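Local coordinates for kelch-like protein 7 (Homo sapiens, PDB 3II7) that acts, as a whole protein of which this chain is the Kelch-repeat domain, as substrate-specific adapter of a CUL3-RBX1 E3 ubiquitin ligase that marks proteins for degradation, at residues A[191-196]-A[207-212]; A[216-221]-A[232-237]; A[240-245]-A[289-294]; A[248-253]-A[268-273]. One frame throughout, in Å; residues are numbered along the deposited sequence.

Contact 1 of 4, residues A[191-196]-A[207-212]; sequences RKNHGL and GGQNGL. With EDO (1,2-ethanediol), chain L.
Lys192 and Gln209 form an isolated antiparallel hydrogen-bonded pair: Lys192 N gives to Gln209 O and Gln209 N gives back to Lys192 O, both at 2.9 Å. Just before it Gly207 and Gly208 form the double glycine of the kelch motif, at the end of strand 202-206 of a propeller blade. A side chain on Gly208 would run into Lys192 O, and its absence allows Gly208 CA to come within 3.7 Å of His194 CA. Arg191, extended from CG to NE, turns NH1 onto Gly207 O at 2.9 Å, with the oxygen almost in the guanidinium plane and the N-H...O angle 159°; NH2 goes to Glu219 in a salt bridge and to Asn217. The side chains of Lys192 and Gln209 cross at a slant, CG to CG 3.7 Å. Beyond them Gln209 NE2 donates to Asn193 OD1 at 2.9 Å, the two amide planes turned 47° apart.

Contact 2 of 4, residues A[216-221]-A[232-237]; sequences DNVEYY and SPMPWK. With EDO (1,2-ethanediol), chain J.
Asp216 CB points at the loop 232-237 and sits 3.5 Å from Trp236 O and 3.8 Å from Lys237 CB. With chi1 at 64°, CG stands between the backbone N and the carbonyl carbon, which places it 4.1 Å from both Lys237 CD and Pro233 CB. One carboxylate oxygen, OD2, then runs alongside the proline, 4.0 Å from Pro233 CB. The other, OD1, stays 4.6 Å from Lys237 NZ, so the opposite charges are near but not in contact. This residue leads into strand 218-222, which lies in the fifth Kelch repeat and is the third of four antiparallel strands of a propeller blade, while 232-237 belongs to the loop that leaves the outermost strand, 227-230, for the innermost strand of the next blade. The backbone ties the two together once, through Met234 N donating to Asp216 O at 2.9 Å. The same oxygen is flanked by apolar atoms of Met234: a bend at chi3 (-78°) folds CE back to 3.6 Å from Asp216 O. Met234 CG meets Val218 CG2, the two side chains crossing at about a right angle, and Trp275 of strand 274-278 packs against both Val218 and Met234.

Contact 3 of 4, residues A[240-245]-A[289-294]; sequences TVKCAA and CLICVV. With EDO (1,2-ethanediol), chain F; EDO (1,2-ethanediol), chain I.
Ile291 lays its CD1 methyl over one face of the flat peptide unit joining Lys242 to Cys243, 3.8 Å from both Lys242 C and Cys243 N. At the rim of another peptide, Lys242 CE approaches the oxygen end of the Cys289 carbonyl, but this approach is doubtful, since the lysine was modelled in two conformers and it belongs to one of them. Ile291 reaches the Lys242-Cys243 peptide because CG1 is anti to the backbone N (chi1 -175°) and the chain continues extended. Further along, Ala244 CB meets Val293 CG2 at 3.6 Å, and Val293 CG2 also lies against Ala245 O. The strands 242-245 and 290-294 run almost parallel, 8° apart with axes 6.9 Å from each other, and share no hydrogen bond. They are the innermost strands of adjoining blades of the six-bladed kelch propeller, and 290-295 is the C-terminal strand that completes the sheet of N-terminal strands and so closes the ring. Two ethanediol molecules, probably from the crystallisation liquor, lie at the ends: one accepts from Ala245 N at 2.9 Å, the other has its O2 2.8 Å from Thr240 OG1. Thr240 OG1 is also hydrogen-bonded to Phe256 N, and an alanine in place of Thr240 is likely to leave that amide without its side-chain partner and to open a gap where the methyl CG2 packs on Asn193.

Contact 4 of 4, residues A[248-253]-A[268-273]; sequences SIVYVL and YNTETD
Val250 and Tyr268 are joined by two backbone hydrogen bonds: Val250 N to Tyr268 O at 2.9 Å and Tyr268 N to Val250 O at 2.8 Å. Beside this antiparallel pair, Ile249 and Asn269 form the non-hydrogen-bonded one, where Ile249 CA makes a CA-H...O contact with Tyr268 O. Just past the paired residues, at the open end of the hairpin, Ser248 O is gripped twice by one residue. Thr270 N donates to it at 3.1 Å, and Thr270 OG1 at 2.7 Å, the hydroxyl meeting the carbonyl at a C=O...O angle of 125° and tilted 20° from its plane; a chi1 of 59° turns it back over the main chain. A valine at Thr270 would probably cost the hydroxyl bond and leave Ser248 O with only the backbone N-H of these two donors. Within 268-273, Asn269 OD1 accepts from Glu271 N, an Asx turn, and Tyr268 OH donates to Asp273 OD1 at 2.6 Å. Apolar contacts occur on both faces. Val250 CB lies 4.0 Å from Tyr268 CB, with Val250 CG2 against Thr270 CG2; on the other side Ile249 CD1 packs on Asn269 CA at 3.7 Å. These residues belong to the hairpin of strands 249-254 and 264-269, the middle two of a four-stranded propeller blade, flanked by inner strand 242-246 and outer strand 274-278.

Contacts 1 and 2 share a blade, their centres 11 Å apart; besides the Arg191 salt bridge, Gly207 CA of the first packs on Met234 CE of the second at 3.6 Å. Contact 1 touches the 240-245 side of contact 3, in the next blade, where Val241 N lies 3.2 Å from Asn193 O. Contact 2 meets contact 4 across the same boundary, Ser232 OG 2.9 Å from Asp273 OD2, and meets contact 3 by packing of Trp236 on Val241. Contacts 3 and 4 are tied by adjacent strands, Tyr251 N 2.8 Å from Ala244 O. Contacts 1 and 4 do not touch, their nearest atoms lying about 7 Å apart. The ethanediols at contacts 1 to 3 probably come from the crystallisation liquor, and no active site is involved.

Contact 1 of 4, residues A[191-196]-A[207-212]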
loop_
_atom_site.group_PDB
_atom_site.type_symbol
_atom_site.label_atom_id
_atom_site.label_comp_id
_atom_site.label_asym_id
_atom_site.label_seq_id
_atom_site.Cartn_x
_atom_site.Cartn_y
_atom_site.Cartn_z
ATOM N N ARG A 191 -2.718 -13.891 -1.528
ATOM C CA ARG A 191 -1.656 -12.897 -1.818
ATOM C C ARG A 191 -1.296 -12.151 -0.572
ATOM O O ARG A 191 -2.185 -11.770 0.198
ATOM C CB ARG A 191 -2.099 -11.805 -2.835
ATOM C CG ARG A 191 -2.683 -12.283 -4.113
ATOM C CD ARG A 191 -3.150 -11.122 -4.962
ATOM N NE ARG A 191 -3.832 -11.652 -6.137
ATOM C CZ ARG A 191 -3.243 -11.944 -7.293
ATOM N NH1 ARG A 191 -1.953 -11.714 -7.504
ATOM N NH2 ARG A 191 -3.955 -12.468 -8.262
ATOM N N LYS A 192 0.002 -11.919 -0.403
ATOM C CA LYS A 192 0.518 -10.888 0.493
ATOM C C LYS A 192 1.571 -10.106 -0.282
ATOM O O LYS A 192 2.115 -10.563 -1.263
ATOM C CB LYS A 192 1.120 -11.457 1.764
ATOM C CG LYS A 192 2.421 -12.292 1.588
ATOM C CD LYS A 192 2.934 -12.756 2.939
ATOM C CE LYS A 192 4.232 -13.502 2.839
ATOM N NZ LYS A 192 4.904 -13.658 4.190
ATOM N N ASN A 193 1.873 -8.905 0.201
ATOM C CA ASN A 193 2.822 -8.007 -0.449
ATOM C C ASN A 193 2.475 -7.655 -1.893
ATOM O O ASN A 193 3.354 -7.260 -2.676
ATOM C CB ASN A 193 4.272 -8.572 -0.383
ATOM C CG ASN A 193 4.759 -8.790 1.030
ATOM O OD1 ASN A 193 5.164 -9.899 1.390
ATOM N ND2 ASN A 193 4.700 -7.741 1.851
ATOM N N HIS A 194 1.185 -7.734 -2.208
ATOM C CA HIS A 194 0.622 -7.399 -3.489
ATOM C C HIS A 194 0.305 -5.909 -3.542
ATOM O O HIS A 194 0.136 -5.251 -2.517
ATOM C CB HIS A 194 -0.685 -8.189 -3.743
ATOM C CG HIS A 194 -1.699 -8.095 -2.637
ATOM N ND1 HIS A 194 -1.468 -8.606 -1.391
ATOM C CD2 HIS A 194 -2.977 -7.629 -2.618
ATOM C CE1 HIS A 194 -2.523 -8.410 -0.624
ATOM N NE2 HIS A 194 -3.465 -7.839 -1.345
ATOM N N GLY A 195 0.194 -5.393 -4.741
ATOM C CA GLY A 195 -0.347 -4.072 -4.956
ATOM C C GLY A 195 -1.851 -4.142 -4.850
ATOM O O GLY A 195 -2.456 -5.186 -5.124
ATOM N N LEU A 196 -2.457 -3.016 -4.493
ATOM C CA LEU A 196 -3.924 -2.956 -4.319
ATOM C C LEU A 196 -4.320 -1.543 -4.624
ATOM O O LEU A 196 -3.982 -0.599 -3.862
ATOM C CB LEU A 196 -4.373 -3.371 -2.906
ATOM C CG LEU A 196 -5.873 -3.703 -2.817
ATOM C CD1 LEU A 196 -6.191 -5.015 -3.643
ATOM C CD2 LEU A 196 -6.356 -3.802 -1.359
ATOM N N GLY A 207 0.052 -9.000 -8.324
ATOM C CA GLY A 207 1.199 -9.777 -7.919
ATOM C C GLY A 207 1.212 -10.119 -6.455
ATOM O O GLY A 207 0.183 -10.512 -5.882
ATOM N N GLY A 208 2.393 -9.962 -5.868
ATOM C CA GLY A 208 2.673 -10.353 -4.500
ATOM C C GLY A 208 3.218 -11.773 -4.457
ATOM O O GLY A 208 3.907 -12.211 -5.374
ATOM N N GLN A 209 2.924 -12.459 -3.369
ATOM C CA GLN A 209 3.407 -13.826 -3.129
ATOM C C GLN A 209 2.462 -14.588 -2.226
ATOM O O GLN A 209 1.644 -14.020 -1.529
ATOM C CB GLN A 209 4.795 -13.809 -2.484
ATOM C CG GLN A 209 4.832 -13.184 -1.138
ATOM C CD GLN A 209 6.186 -13.192 -0.507
ATOM O OE1 GLN A 209 6.913 -14.217 -0.528
ATOM N NE2 GLN A 209 6.580 -12.040 0.036
ATOM N N ASN A 210 2.592 -15.900 -2.249
ATOM C CA ASN A 210 1.890 -16.715 -1.256
ATOM C C ASN A 210 2.754 -17.847 -0.787
ATOM O O ASN A 210 3.965 -17.810 -0.961
ATOM C CB ASN A 210 0.525 -17.151 -1.772
ATOM C CG ASN A 210 0.587 -17.943 -3.023
ATOM O OD1 ASN A 210 1.520 -18.723 -3.257
ATOM N ND2 ASN A 210 -0.431 -17.767 -3.869
ATOM N N GLY A 211 2.155 -18.844 -0.132
ATOM C CA GLY A 211 2.920 -19.924 0.436
ATOM C C GLY A 211 3.668 -20.758 -0.581
ATOM O O GLY A 211 4.616 -21.459 -0.240
ATOM N N LEU A 212 3.249 -20.683 -1.837
ATOM C CA LEU A 212 3.836 -21.480 -2.884
ATOM C C LEU A 212 4.808 -20.686 -3.787
ATOM O O LEU A 212 5.390 -21.228 -4.696
ATOM C CB LEU A 212 2.714 -22.166 -3.674
ATOM C CG LEU A 212 2.165 -23.418 -2.893
ATOM C CD1 LEU A 212 2.130 -23.230 -1.397
ATOM C CD2 LEU A 212 0.803 -23.872 -3.348
HETATM C C1 EDO L . -1.213 -20.622 1.808
HETATM O O1 EDO L . -0.129 -19.936 2.471
HETATM C C2 EDO L . -1.600 -19.944 0.497
HETATM O O2 EDO L . -0.509 -19.929 -0.434
#

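Contact 2 of 4, residues A[216-221]-A[232-237]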
loop_
_atom_site.group_PDB
_atom_site.type_symbol
_atom_site.label_atom_id
_atom_site.label_comp_id
_atom_site.label_asym_id
_atom_site.label_seq_id
_atom_site.Cartn_x
_atom_site.Cartn_y
_atom_site.Cartn_z
ATOM N N ASP A 216 3.030 -13.560 -10.759
ATOM C CA ASP A 216 2.971 -12.595 -11.841
ATOM C C ASP A 216 1.554 -12.190 -12.136
ATOM O O ASP A 216 1.350 -11.224 -12.854
ATOM C CB ASP A 216 3.690 -13.086 -13.118
ATOM C CG ASP A 216 3.055 -14.329 -13.735
ATOM O OD1 ASP A 216 2.290 -15.045 -13.072
ATOM O OD2 ASP A 216 3.339 -14.589 -14.907
ATOM N N ASN A 217 0.580 -12.892 -11.567
ATOM C CA ASN A 217 -0.786 -12.688 -12.008
ATOM C C ASN A 217 -1.500 -11.544 -11.291
ATOM O O ASN A 217 -1.029 -10.976 -10.260
ATOM C CB ASN A 217 -1.583 -14.004 -12.070
ATOM C CG ASN A 217 -1.818 -14.651 -10.718
ATOM O OD1 ASN A 217 -1.926 -14.001 -9.698
ATOM N ND2 ASN A 217 -1.956 -15.982 -10.740
ATOM N N VAL A 218 -2.618 -11.173 -11.869
ATOM C CA VAL A 218 -3.312 -9.947 -11.557
ATOM C C VAL A 218 -4.793 -10.207 -11.632
ATOM O O VAL A 218 -5.271 -10.852 -12.557
ATOM C CB VAL A 218 -2.925 -8.812 -12.554
ATOM C CG1 VAL A 218 -3.693 -7.478 -12.238
ATOM C CG2 VAL A 218 -1.391 -8.587 -12.550
ATOM N N GLU A 219 -5.527 -9.709 -10.665
ATOM C CA GLU A 219 -6.970 -9.873 -10.671
ATOM C C GLU A 219 -7.625 -8.606 -10.191
ATOM O O GLU A 219 -6.979 -7.764 -9.552
ATOM C CB GLU A 219 -7.393 -11.067 -9.803
ATOM C CG GLU A 219 -6.985 -10.983 -8.307
ATOM C CD GLU A 219 -7.369 -12.231 -7.560
ATOM O OE1 GLU A 219 -8.589 -12.471 -7.406
ATOM O OE2 GLU A 219 -6.465 -13.014 -7.154
ATOM N N TYR A 220 -8.912 -8.452 -10.463
ATOM C CA TYR A 220 -9.636 -7.301 -9.917
ATOM C C TYR A 220 -10.941 -7.710 -9.264
ATOM O O TYR A 220 -11.543 -8.736 -9.608
ATOM C CB TYR A 220 -9.913 -6.220 -10.962
ATOM C CG TYR A 220 -10.942 -6.581 -11.985
ATOM C CD1 TYR A 220 -12.280 -6.340 -11.766
ATOM C CD2 TYR A 220 -10.573 -7.145 -13.178
ATOM C CE1 TYR A 220 -13.229 -6.673 -12.708
ATOM C CE2 TYR A 220 -11.517 -7.490 -14.126
ATOM C CZ TYR A 220 -12.833 -7.237 -13.890
ATOM O OH TYR A 220 -13.764 -7.561 -14.848
ATOM N N TYR A 221 -11.349 -6.875 -8.318
ATOM C CA TYR A 221 -12.609 -7.017 -7.622
ATOM C C TYR A 221 -13.626 -6.116 -8.277
ATOM O O TYR A 221 -13.446 -4.896 -8.323
ATOM C CB TYR A 221 -12.455 -6.622 -6.165
ATOM C CG TYR A 221 -13.739 -6.780 -5.365
ATOM C CD1 TYR A 221 -14.310 -8.033 -5.185
ATOM C CD2 TYR A 221 -14.372 -5.665 -4.812
ATOM C CE1 TYR A 221 -15.470 -8.186 -4.481
ATOM C CE2 TYR A 221 -15.551 -5.798 -4.082
ATOM C CZ TYR A 221 -16.109 -7.044 -3.935
ATOM O OH TYR A 221 -17.268 -7.171 -3.212
ATOM N N SER A 232 -4.800 -9.842 -17.489
ATOM C CA SER A 232 -3.508 -10.246 -18.034
ATOM C C SER A 232 -2.434 -10.142 -16.971
ATOM O O SER A 232 -2.442 -9.204 -16.152
ATOM C CB SER A 232 -3.106 -9.363 -19.226
ATOM O OG SER A 232 -3.890 -9.668 -20.386
ATOM N N PRO A 233 -1.468 -11.082 -16.997
ATOM C CA PRO A 233 -0.409 -11.051 -16.001
ATOM C C PRO A 233 0.683 -10.073 -16.310
ATOM O O PRO A 233 0.878 -9.685 -17.490
ATOM C CB PRO A 233 0.145 -12.476 -16.039
ATOM C CG PRO A 233 -0.092 -12.924 -17.460
ATOM C CD PRO A 233 -1.386 -12.284 -17.854
ATOM N N MET A 234 1.418 -9.673 -15.265
ATOM C CA MET A 234 2.600 -8.855 -15.421
ATOM C C MET A 234 3.656 -9.614 -16.188
ATOM O O MET A 234 3.740 -10.834 -16.081
ATOM C CB MET A 234 3.206 -8.487 -14.056
ATOM C CG MET A 234 2.414 -7.531 -13.224
ATOM S SD MET A 234 3.336 -7.154 -11.694
ATOM C CE MET A 234 2.940 -8.632 -10.848
ATOM N N PRO A 235 4.526 -8.881 -16.921
ATOM C CA PRO A 235 5.677 -9.529 -17.602
ATOM C C PRO A 235 6.832 -9.977 -16.675
ATOM O O PRO A 235 7.845 -10.517 -17.158
ATOM C CB PRO A 235 6.146 -8.461 -18.588
ATOM C CG PRO A 235 5.651 -7.204 -18.088
ATOM C CD PRO A 235 4.404 -7.467 -17.276
ATOM N N TRP A 236 6.658 -9.805 -15.360
ATOM C CA TRP A 236 7.695 -10.029 -14.371
ATOM C C TRP A 236 7.062 -10.820 -13.242
ATOM O O TRP A 236 5.952 -10.485 -12.790
ATOM C CB TRP A 236 8.156 -8.678 -13.843
ATOM C CG TRP A 236 9.181 -8.700 -12.725
ATOM C CD1 TRP A 236 10.557 -8.841 -12.850
ATOM C CD2 TRP A 236 8.933 -8.476 -11.347
ATOM N NE1 TRP A 236 11.146 -8.754 -11.623
ATOM C CE2 TRP A 236 10.180 -8.542 -10.678
ATOM C CE3 TRP A 236 7.768 -8.263 -10.586
ATOM C CZ2 TRP A 236 10.293 -8.371 -9.306
ATOM C CZ3 TRP A 236 7.896 -8.101 -9.211
ATOM C CH2 TRP A 236 9.149 -8.160 -8.596
ATOM N N LYS A 237 7.763 -11.825 -12.768
ATOM C CA LYS A 237 7.277 -12.660 -11.642
ATOM C C LYS A 237 8.230 -12.545 -10.470
ATOM O O LYS A 237 9.347 -13.038 -10.532
ATOM C CB LYS A 237 7.192 -14.114 -12.082
ATOM C CG LYS A 237 6.548 -15.022 -11.087
ATOM C CD LYS A 237 6.058 -16.318 -11.721
ATOM C CE LYS A 237 5.332 -17.154 -10.737
ATOM N NZ LYS A 237 4.895 -18.473 -11.369
HETATM C C1 EDO J . 11.379 -12.279 -14.261
HETATM O O1 EDO J . 10.030 -12.726 -14.380
HETATM C C2 EDO J . 11.760 -12.275 -12.805
HETATM O O2 EDO J . 11.591 -13.577 -12.237
#

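Contact 3 of 4, residues A[240-245]-A[289-294]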
loop_
_atom_site.group_PDB
_atom_site.type_symbol
_atom_site.label_atom_id
_atom_site.label_comp_id
_atom_site.label_asym_id
_atom_site.label_seq_id
_atom_site.Cartn_x
_atom_site.Cartn_y
_atom_site.Cartn_z
ATOM N N THR A 240 7.291 -9.290 -4.227
ATOM C CA THR A 240 6.669 -8.057 -3.728
ATOM C C THR A 240 6.523 -7.053 -4.861
ATOM O O THR A 240 7.313 -7.057 -5.830
ATOM C CB THR A 240 7.431 -7.445 -2.535
ATOM O OG1 THR A 240 8.609 -6.772 -3.020
ATOM C CG2 THR A 240 7.815 -8.513 -1.500
ATOM N N VAL A 241 5.502 -6.218 -4.767
ATOM C CA VAL A 241 5.367 -5.130 -5.725
ATOM C C VAL A 241 4.980 -3.854 -5.047
ATOM O O VAL A 241 4.312 -3.830 -4.036
ATOM C CB VAL A 241 4.378 -5.402 -6.848
ATOM C CG1 VAL A 241 4.950 -6.417 -7.869
ATOM C CG2 VAL A 241 3.069 -5.843 -6.289
ATOM N N LYS A 242 5.503 -2.775 -5.605
ATOM C CA LYS A 242 5.171 -1.425 -5.141
ATOM C C LYS A 242 4.497 -0.758 -6.315
ATOM O O LYS A 242 5.135 -0.511 -7.346
ATOM C CB LYS A 242 6.413 -0.673 -4.714
ATOM C CG LYS A 242 7.142 -1.323 -3.548
ATOM C CD LYS A 242 6.314 -1.294 -2.284
ATOM C CE LYS A 242 6.983 -2.080 -1.169
ATOM N NZ LYS A 242 6.880 -3.581 -1.323
ATOM N N CYS A 243 3.188 -0.509 -6.165
ATOM C CA CYS A 243 2.242 -0.211 -7.240
ATOM C C CYS A 243 1.420 1.033 -6.912
ATOM O O CYS A 243 1.018 1.182 -5.740
ATOM C CB CYS A 243 1.214 -1.370 -7.319
ATOM S SG CYS A 243 1.828 -2.976 -7.839
ATOM N N ALA A 244 1.048 1.805 -7.922
ATOM C CA ALA A 244 0.092 2.888 -7.756
ATOM C C ALA A 244 -0.581 3.194 -9.077
ATOM O O ALA A 244 0.032 3.056 -10.123
ATOM C CB ALA A 244 0.797 4.175 -7.213
ATOM N N ALA A 245 -1.829 3.648 -9.020
ATOM C CA ALA A 245 -2.562 3.995 -10.210
ATOM C C ALA A 245 -2.772 5.492 -10.314
ATOM O O ALA A 245 -3.069 6.177 -9.300
ATOM C CB ALA A 245 -3.931 3.271 -10.233
ATOM N N CYS A 289 10.484 0.208 -0.237
ATOM C CA CYS A 289 10.055 1.568 -0.078
ATOM C C CYS A 289 8.566 1.631 0.241
ATOM O O CYS A 289 7.819 0.674 0.038
ATOM C CB CYS A 289 10.310 2.351 -1.371
ATOM S SG CYS A 289 9.427 1.741 -2.811
ATOM N N LEU A 290 8.161 2.773 0.766
ATOM C CA LEU A 290 6.768 3.151 0.878
ATOM C C LEU A 290 6.365 3.889 -0.391
ATOM O O LEU A 290 7.187 4.590 -1.013
ATOM C CB LEU A 290 6.574 4.024 2.128
ATOM C CG LEU A 290 7.035 3.367 3.417
ATOM C CD1 LEU A 290 6.934 4.387 4.545
ATOM C CD2 LEU A 290 6.171 2.140 3.677
ATOM N N ILE A 291 5.120 3.691 -0.804
ATOM C CA ILE A 291 4.617 4.298 -2.045
ATOM C C ILE A 291 3.189 4.823 -1.856
ATOM O O ILE A 291 2.352 4.183 -1.175
ATOM C CB ILE A 291 4.658 3.243 -3.204
ATOM C CG1 ILE A 291 4.260 3.906 -4.547
ATOM C CG2 ILE A 291 3.826 1.993 -2.854
ATOM C CD1 ILE A 291 4.535 3.002 -5.792
ATOM N N CYS A 292 2.906 5.997 -2.427
ATOM C CA CYS A 292 1.557 6.528 -2.430
ATOM C C CYS A 292 1.407 7.532 -3.559
ATOM O O CYS A 292 2.404 8.034 -4.102
ATOM C CB CYS A 292 1.180 7.165 -1.078
ATOM S SG CYS A 292 2.112 8.610 -0.643
ATOM N N VAL A 293 0.167 7.795 -3.935
ATOM C CA VAL A 293 -0.130 8.818 -4.919
ATOM C C VAL A 293 -0.348 10.135 -4.188
ATOM O O VAL A 293 -1.104 10.186 -3.185
ATOM C CB VAL A 293 -1.372 8.472 -5.748
ATOM C CG1 VAL A 293 -1.728 9.636 -6.739
ATOM C CG2 VAL A 293 -1.152 7.163 -6.451
ATOM N N VAL A 294 0.326 11.184 -4.650
ATOM C CA VAL A 294 0.143 12.522 -4.105
ATOM C C VAL A 294 -0.472 13.448 -5.154
ATOM O O VAL A 294 -0.225 13.308 -6.334
ATOM C CB VAL A 294 1.482 13.144 -3.595
ATOM C CG1 VAL A 294 2.197 12.216 -2.658
ATOM C CG2 VAL A 294 2.363 13.511 -4.710
HETATM C C1 EDO F . -5.624 4.042 -6.406
HETATM O O1 EDO F . -5.903 3.226 -5.227
HETATM C C2 EDO F . -4.265 4.737 -6.297
HETATM O O2 EDO F . -3.154 3.830 -6.442
HETATM C C1 EDO I . 11.528 -6.253 0.413
HETATM O O1 EDO I . 12.571 -5.645 -0.348
HETATM C C2 EDO I . 10.326 -6.509 -0.478
HETATM O O2 EDO I . 9.703 -5.276 -0.958
#

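Contact 4 of 4, residues A[248-253]-A[268-273]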
loop_
_atom_site.group_PDB
_atom_site.type_symbol
_atom_site.label_atom_id
_atom_site.label_comp_id
_atom_site.label_asym_id
_atom_site.label_seq_id
_atom_site.Cartn_x
_atom_site.Cartn_y
_atom_site.Cartn_z
ATOM N N SER A 248 -6.063 5.909 -15.733
ATOM C CA SER A 248 -6.414 4.558 -16.128
ATOM C C SER A 248 -5.191 3.618 -16.125
ATOM O O SER A 248 -5.312 2.451 -16.469
ATOM C CB SER A 248 -7.062 4.552 -17.494
ATOM O OG SER A 248 -6.215 5.125 -18.460
ATOM N N ILE A 249 -4.015 4.124 -15.742
ATOM C CA ILE A 249 -2.780 3.324 -15.789
ATOM C C ILE A 249 -2.309 2.907 -14.398
ATOM O O ILE A 249 -2.278 3.738 -13.463
ATOM C CB ILE A 249 -1.608 4.073 -16.474
ATOM C CG1 ILE A 249 -2.050 4.646 -17.801
ATOM C CG2 ILE A 249 -0.370 3.151 -16.620
ATOM C CD1 ILE A 249 -2.540 3.592 -18.841
ATOM N N VAL A 250 -1.955 1.629 -14.260
ATOM C CA VAL A 250 -1.326 1.125 -13.037
ATOM C C VAL A 250 0.171 1.010 -13.272
ATOM O O VAL A 250 0.604 0.396 -14.246
ATOM C CB VAL A 250 -1.861 -0.242 -12.606
ATOM C CG1 VAL A 250 -1.135 -0.704 -11.300
ATOM C CG2 VAL A 250 -3.411 -0.175 -12.417
ATOM N N TYR A 251 0.951 1.613 -12.369
ATOM C CA TYR A 251 2.416 1.650 -12.471
ATOM C C TYR A 251 3.010 0.771 -11.400
ATOM O O TYR A 251 2.678 0.933 -10.229
ATOM C CB TYR A 251 2.949 3.095 -12.304
ATOM C CG TYR A 251 2.429 4.041 -13.334
ATOM C CD1 TYR A 251 3.122 4.275 -14.515
ATOM C CD2 TYR A 251 1.214 4.684 -13.153
ATOM C CE1 TYR A 251 2.615 5.147 -15.500
ATOM C CE2 TYR A 251 0.708 5.557 -14.119
ATOM C CZ TYR A 251 1.401 5.775 -15.288
ATOM O OH TYR A 251 0.880 6.611 -16.251
ATOM N N VAL A 252 3.862 -0.167 -11.798
ATOM C CA VAL A 252 4.673 -0.965 -10.848
ATOM C C VAL A 252 6.077 -0.360 -10.926
ATOM O O VAL A 252 6.783 -0.476 -11.952
ATOM C CB VAL A 252 4.703 -2.438 -11.179
ATOM C CG1 VAL A 252 5.505 -3.217 -10.130
ATOM C CG2 VAL A 252 3.245 -3.007 -11.295
ATOM N N LEU A 253 6.467 0.306 -9.841
ATOM C CA LEU A 253 7.639 1.146 -9.842
ATOM C C LEU A 253 8.812 0.518 -9.102
ATOM O O LEU A 253 9.922 1.012 -9.195
ATOM C CB LEU A 253 7.321 2.514 -9.237
ATOM C CG LEU A 253 6.319 3.371 -9.975
ATOM C CD1 LEU A 253 6.153 4.711 -9.241
ATOM C CD2 LEU A 253 6.739 3.590 -11.424
ATOM N N TYR A 268 0.427 -0.833 -16.728
ATOM C CA TYR A 268 -0.786 -1.586 -17.103
ATOM C C TYR A 268 -1.888 -0.627 -17.521
ATOM O O TYR A 268 -2.285 0.242 -16.729
ATOM C CB TYR A 268 -1.265 -2.440 -15.942
ATOM C CG TYR A 268 -2.518 -3.273 -16.233
ATOM C CD1 TYR A 268 -2.522 -4.247 -17.215
ATOM C CD2 TYR A 268 -3.703 -3.057 -15.523
ATOM C CE1 TYR A 268 -3.661 -4.993 -17.476
ATOM C CE2 TYR A 268 -4.820 -3.788 -15.751
ATOM C CZ TYR A 268 -4.815 -4.763 -16.746
ATOM O OH TYR A 268 -5.983 -5.448 -16.988
ATOM N N ASN A 269 -2.386 -0.794 -18.743
ATOM C CA ASN A 269 -3.503 -0.001 -19.215
ATOM C C ASN A 269 -4.800 -0.750 -18.888
ATOM O O ASN A 269 -5.113 -1.761 -19.516
ATOM C CB ASN A 269 -3.372 0.245 -20.714
ATOM C CG ASN A 269 -4.439 1.158 -21.242
ATOM O OD1 ASN A 269 -5.550 1.175 -20.728
ATOM N ND2 ASN A 269 -4.141 1.862 -22.327
ATOM N N THR A 270 -5.533 -0.266 -17.885
ATOM C CA THR A 270 -6.725 -0.959 -17.387
ATOM C C THR A 270 -7.833 -1.030 -18.449
ATOM O O THR A 270 -8.675 -1.907 -18.395
ATOM C CB THR A 270 -7.286 -0.306 -16.117
ATOM O OG1 THR A 270 -7.624 1.058 -16.377
ATOM C CG2 THR A 270 -6.292 -0.392 -14.943
ATOM N N GLU A 271 -7.825 -0.097 -19.404
ATOM C CA GLU A 271 -8.873 -0.047 -20.431
ATOM C C GLU A 271 -8.673 -1.022 -21.556
ATOM O O GLU A 271 -9.647 -1.444 -22.172
ATOM C CB GLU A 271 -8.979 1.373 -20.997
ATOM C CG GLU A 271 -9.410 2.386 -19.966
ATOM C CD GLU A 271 -10.909 2.285 -19.689
ATOM O OE1 GLU A 271 -11.684 2.537 -20.634
ATOM O OE2 GLU A 271 -11.316 1.950 -18.551
ATOM N N THR A 272 -7.408 -1.372 -21.835
ATOM C CA THR A 272 -7.052 -2.317 -22.914
ATOM C C THR A 272 -6.550 -3.689 -22.396
ATOM O O THR A 272 -6.353 -4.644 -23.199
ATOM C CB THR A 272 -5.987 -1.709 -23.823
ATOM O OG1 THR A 272 -4.784 -1.535 -23.083
ATOM C CG2 THR A 272 -6.479 -0.349 -24.390
ATOM N N ASP A 273 -6.329 -3.785 -21.084
ATOM C CA ASP A 273 -5.778 -4.995 -20.455
ATOM C C ASP A 273 -4.407 -5.392 -21.053
ATOM O O ASP A 273 -4.142 -6.578 -21.347
ATOM C CB ASP A 273 -6.796 -6.146 -20.540
ATOM C CG ASP A 273 -6.312 -7.413 -19.866
ATOM O OD1 ASP A 273 -5.689 -7.326 -18.789
ATOM O OD2 ASP A 273 -6.559 -8.507 -20.406
HETATM O O HOH W 1 -6.178 3.922 -20.707
#